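Local coordinates for protein agarase (Pseudoalteromonas fuliginea, PDB 6XJ9) that probably hydrolyses the glycosidic linkages of agarose, a marine algal polysaccharide, as a family 50 glycoside hydrolase, at residues G523-T528 and V585-L590; E541-M546 and E569-V574. One frame throughout, in Å; residues are numbered along the deposited sequence.

Overall arrangement
Both contacts are buried within one cluster of helices at the periphery of the chain, with their centres about 11 Å apart. Contact 1 joins helix 523-529 to the start of the long helix 584-609; contact 2 joins helix 537-550 to the short helix 567-572. Along the chain the order is 523-528, 541-546, 569-574, 585-590, so the two segments of contact 2 fall between those of contact 1. No strand lies between 528 and 585. F542 and M546 of helix 537-550 pack against V525, T528, D586 and L590 of contact 1, so the two contacts are adjoining parts of one helical region.

Contact 1: G523-T528 and V585-L590; sequences GIVINT and VDFSIL
V525 projects from helix 523-529 toward F587 and L590 of helix 584-609, in a nearly perpendicular helix-helix packing: the axes of the two short segments make an angle of 99° and approach to 9.4 Å. The two methyls of V525 divide the work. CG1 lies over one face of the F587 ring, 4.2 Å from its centroid and displaced toward the rim, a CH-pi contact; the same methyl reaches CD1 of L590 at 3.9 Å. With CG1 roughly opposite the backbone N (chi1 165°), CG2 is left beside that N and meets the backbone O of F587 at 3.6 Å and, on the next side chain, L590 CB at 3.8 Å. I526 adds a second, oblique approach to the same ring, its CG1 standing 3.6 Å from F587 CE2. No hydrogen bond crosses this interface, which is held by apolar packing. Further out, I576 touches both I526 and F587, while L529, one residue beyond the segment, touches F587 and L590. D586 faces another way: its carboxylate forms a salt bridge with K549 and accepts hydrogen bonds from Y550 and W560, tying this turn of the long helix to its neighbours. Within helix 523-529 the T528 hydroxyl is turned back onto its own backbone, where OG1 donates to I524 O at 2.6 Å in the carbonyl plane, and that oxygen also accepts from T528 N.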
# COMPACT_ATOMS: atom_id res chain seq x y z
N GLY A 523 -11.59 -5.90 43.68
CA GLY A 523 -12.92 -5.34 43.87
C GLY A 523 -13.98 -6.38 44.23
O GLY A 523 -14.80 -6.16 45.12
N ILE A 524 -13.97 -7.53 43.53
CA ILE A 524 -14.94 -8.59 43.73
C ILE A 524 -14.82 -9.09 45.17
O ILE A 524 -15.82 -9.40 45.81
CB ILE A 524 -14.73 -9.73 42.72
CG1 ILE A 524 -15.00 -9.30 41.28
CG2 ILE A 524 -15.56 -10.96 43.12
CD1 ILE A 524 -16.46 -9.05 40.98
N VAL A 525 -13.58 -9.22 45.64
CA VAL A 525 -13.27 -9.73 46.97
C VAL A 525 -13.74 -8.70 47.99
O VAL A 525 -14.55 -9.01 48.86
CB VAL A 525 -11.78 -10.05 47.12
CG1 VAL A 525 -11.37 -10.24 48.58
CG2 VAL A 525 -11.37 -11.27 46.30
N ILE A 526 -13.23 -7.46 47.86
CA ILE A 526 -13.54 -6.40 48.80
C ILE A 526 -15.05 -6.28 48.96
O ILE A 526 -15.57 -6.42 50.06
CB ILE A 526 -12.86 -5.08 48.39
CG1 ILE A 526 -11.34 -5.19 48.52
CG2 ILE A 526 -13.41 -3.91 49.19
CD1 ILE A 526 -10.57 -4.26 47.61
N ASN A 527 -15.76 -6.05 47.84
CA ASN A 527 -17.20 -5.82 47.88
C ASN A 527 -17.95 -7.02 48.44
O ASN A 527 -18.93 -6.86 49.16
CB ASN A 527 -17.74 -5.49 46.48
CG ASN A 527 -19.21 -5.14 46.51
OD1 ASN A 527 -20.07 -6.01 46.35
ND2 ASN A 527 -19.51 -3.87 46.75
N THR A 528 -17.52 -8.23 48.09
CA THR A 528 -18.24 -9.42 48.52
C THR A 528 -18.04 -9.65 50.03
O THR A 528 -18.96 -10.09 50.70
CB THR A 528 -17.87 -10.64 47.66
OG1 THR A 528 -18.21 -10.36 46.30
CG2 THR A 528 -18.57 -11.90 48.10
N VAL A 585 -2.61 -11.30 50.72
CA VAL A 585 -2.34 -12.70 50.44
C VAL A 585 -3.67 -13.46 50.46
O VAL A 585 -3.91 -14.32 49.61
CB VAL A 585 -1.26 -13.30 51.37
CG1 VAL A 585 -1.26 -14.83 51.35
CG2 VAL A 585 0.14 -12.79 51.03
N ASP A 586 -4.54 -13.07 51.39
CA ASP A 586 -5.88 -13.62 51.51
C ASP A 586 -6.77 -13.15 50.36
O ASP A 586 -7.58 -13.93 49.86
CB ASP A 586 -6.47 -13.30 52.89
CG ASP A 586 -5.58 -13.81 54.02
OD1 ASP A 586 -5.05 -14.91 53.86
OD2 ASP A 586 -5.39 -13.09 55.01
N PHE A 587 -6.62 -11.89 49.95
CA PHE A 587 -7.38 -11.33 48.83
C PHE A 587 -7.10 -12.16 47.57
O PHE A 587 -8.00 -12.43 46.78
CB PHE A 587 -7.08 -9.84 48.64
CG PHE A 587 -7.77 -8.91 49.61
CD1 PHE A 587 -8.26 -9.36 50.83
CD2 PHE A 587 -7.93 -7.56 49.31
CE1 PHE A 587 -8.90 -8.50 51.71
CE2 PHE A 587 -8.54 -6.69 50.20
CZ PHE A 587 -9.04 -7.17 51.40
N SER A 588 -5.84 -12.57 47.43
CA SER A 588 -5.37 -13.38 46.32
C SER A 588 -5.99 -14.77 46.36
O SER A 588 -6.35 -15.31 45.32
CB SER A 588 -3.87 -13.43 46.34
OG SER A 588 -3.39 -13.64 45.02
N ILE A 589 -6.09 -15.35 47.56
CA ILE A 589 -6.66 -16.67 47.78
C ILE A 589 -8.15 -16.64 47.41
O ILE A 589 -8.64 -17.54 46.72
CB ILE A 589 -6.43 -17.14 49.23
CG1 ILE A 589 -4.99 -17.64 49.44
CG2 ILE A 589 -7.45 -18.18 49.67
CD1 ILE A 589 -4.62 -17.89 50.90
N LEU A 590 -8.82 -15.55 47.82
CA LEU A 590 -10.25 -15.39 47.63
C LEU A 590 -10.55 -15.15 46.14
O LEU A 590 -11.42 -15.83 45.58
CB LEU A 590 -10.77 -14.26 48.54
CG LEU A 590 -10.65 -14.52 50.04
CD1 LEU A 590 -11.30 -13.40 50.86
CD2 LEU A 590 -11.23 -15.87 50.43

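Contact 2: E541-M546 and E569-V574; sequences EFSRLM and EFDKGV
S543 and D571 meet between helix 537-550 and the end of helix 567-572, the serine hydroxyl donating a short hydrogen bond from OG to D571 OD1 at 2.7 Å. The donor stands well above the carboxylate plane, 53° out of it. This is helix-helix packing in which a polar pair flanks a buried aromatic-methionine contact. The F570 ring is turned edge-on to the pair: S543 OG lies near the ring plane, 3.6 Å from CE2, and D571 OD1 also sits at the ring edge. F570 reaches helix 537-550 because a chi1 of 180° swings its ring opposite the backbone N; its CZ meets M546 CG at 3.9 Å in an oblique approach. M546 then bends at chi2 and chi3, carrying its sulfur away from F570. The second carboxylate oxygen, D571 OD2, forms a salt bridge with K547, so the aspartate joins the two helices through both oxygens. Were D571 replaced by an alanine, the S543 hydroxyl would probably lose this acceptor and K547 its carboxylate mate. Elsewhere on helix 537-550, R544 grips E541 side-on, through NE to OE1 and NH1 to OE2. W567 packs edge-to-face with F570, and L556 touches both F570 and M546. M546 continues onto D586 and L590, while F570 reaches L529, so helices 553-560, 584-609 and 523-529 all pack against the contact.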
# COMPACT_ATOMS: atom_id res chain seq x y z
N GLU A 541 -18.43 -18.91 50.79
CA GLU A 541 -17.20 -19.61 50.46
C GLU A 541 -15.99 -18.89 51.03
O GLU A 541 -15.08 -19.54 51.54
CB GLU A 541 -17.03 -19.87 48.96
CG GLU A 541 -15.75 -20.63 48.61
CD GLU A 541 -15.70 -22.10 49.02
OE1 GLU A 541 -16.67 -22.58 49.64
OE2 GLU A 541 -14.68 -22.75 48.73
N PHE A 542 -15.97 -17.55 50.93
CA PHE A 542 -14.87 -16.75 51.46
C PHE A 542 -14.74 -16.97 52.98
O PHE A 542 -13.64 -17.05 53.51
CB PHE A 542 -15.07 -15.27 51.12
CG PHE A 542 -14.87 -14.87 49.67
CD1 PHE A 542 -14.46 -15.79 48.71
CD2 PHE A 542 -15.04 -13.55 49.28
CE1 PHE A 542 -14.26 -15.40 47.39
CE2 PHE A 542 -14.85 -13.16 47.96
CZ PHE A 542 -14.45 -14.09 47.02
N SER A 543 -15.89 -17.04 53.67
CA SER A 543 -15.90 -17.30 55.10
C SER A 543 -15.26 -18.65 55.41
O SER A 543 -14.47 -18.75 56.35
CB SER A 543 -17.30 -17.22 55.63
OG SER A 543 -17.77 -15.88 55.64
N ARG A 544 -15.59 -19.67 54.60
CA ARG A 544 -15.08 -21.03 54.76
C ARG A 544 -13.56 -21.03 54.72
O ARG A 544 -12.92 -21.61 55.60
CB ARG A 544 -15.72 -21.95 53.71
CG ARG A 544 -15.57 -23.44 53.99
CD ARG A 544 -16.05 -24.35 52.87
NE ARG A 544 -15.27 -24.28 51.64
CZ ARG A 544 -14.03 -24.75 51.46
NH1 ARG A 544 -13.45 -24.64 50.28
NH2 ARG A 544 -13.38 -25.32 52.46
N LEU A 545 -12.98 -20.33 53.73
CA LEU A 545 -11.55 -20.37 53.43
C LEU A 545 -10.74 -19.64 54.50
O LEU A 545 -9.62 -20.06 54.81
CB LEU A 545 -11.29 -19.75 52.05
CG LEU A 545 -11.77 -20.59 50.86
CD1 LEU A 545 -11.73 -19.79 49.56
CD2 LEU A 545 -10.95 -21.86 50.74
N MET A 546 -11.28 -18.53 55.01
CA MET A 546 -10.57 -17.75 56.01
C MET A 546 -10.59 -18.46 57.37
O MET A 546 -9.61 -18.39 58.11
CB MET A 546 -11.17 -16.34 56.12
CG MET A 546 -10.87 -15.47 54.89
SD MET A 546 -9.08 -15.25 54.64
CE MET A 546 -8.73 -16.51 53.41
N GLU A 569 -19.70 -12.02 62.98
CA GLU A 569 -19.54 -10.66 62.48
C GLU A 569 -18.95 -10.74 61.07
O GLU A 569 -19.46 -10.12 60.14
CB GLU A 569 -18.68 -9.80 63.41
CG GLU A 569 -18.80 -8.30 63.13
CD GLU A 569 -17.86 -7.37 63.88
OE1 GLU A 569 -17.47 -7.69 65.02
OE2 GLU A 569 -17.52 -6.30 63.32
N PHE A 570 -17.87 -11.53 60.93
CA PHE A 570 -17.15 -11.65 59.67
C PHE A 570 -18.11 -12.09 58.57
O PHE A 570 -18.15 -11.49 57.49
CB PHE A 570 -15.95 -12.59 59.81
CG PHE A 570 -15.16 -12.77 58.54
CD1 PHE A 570 -13.99 -12.05 58.32
CD2 PHE A 570 -15.60 -13.63 57.54
CE1 PHE A 570 -13.28 -12.20 57.14
CE2 PHE A 570 -14.89 -13.78 56.36
CZ PHE A 570 -13.73 -13.07 56.16
N ASP A 571 -18.91 -13.11 58.89
CA ASP A 571 -19.86 -13.74 57.99
C ASP A 571 -20.94 -12.75 57.57
O ASP A 571 -21.40 -12.78 56.43
CB ASP A 571 -20.47 -14.99 58.64
CG ASP A 571 -19.48 -16.13 58.78
OD1 ASP A 571 -18.32 -15.96 58.32
OD2 ASP A 571 -19.86 -17.18 59.34
N LYS A 572 -21.35 -11.89 58.52
CA LYS A 572 -22.42 -10.93 58.30
C LYS A 572 -21.96 -9.86 57.31
O LYS A 572 -22.74 -9.41 56.47
CB LYS A 572 -22.84 -10.29 59.63
CG LYS A 572 -24.11 -9.44 59.60
CD LYS A 572 -24.48 -8.86 60.95
CE LYS A 572 -25.66 -7.90 60.89
NZ LYS A 572 -25.86 -7.18 62.17
N GLY A 573 -20.69 -9.44 57.43
CA GLY A 573 -20.16 -8.35 56.63
C GLY A 573 -18.95 -7.71 57.29
O GLY A 573 -19.00 -7.36 58.46
N VAL A 574 -17.85 -7.58 56.52
CA VAL A 574 -16.64 -6.90 56.96
C VAL A 574 -16.38 -5.74 56.01
O VAL A 574 -16.46 -5.91 54.80
CB VAL A 574 -15.40 -7.82 56.96
CG1 VAL A 574 -14.24 -7.21 57.73
CG2 VAL A 574 -15.69 -9.23 57.43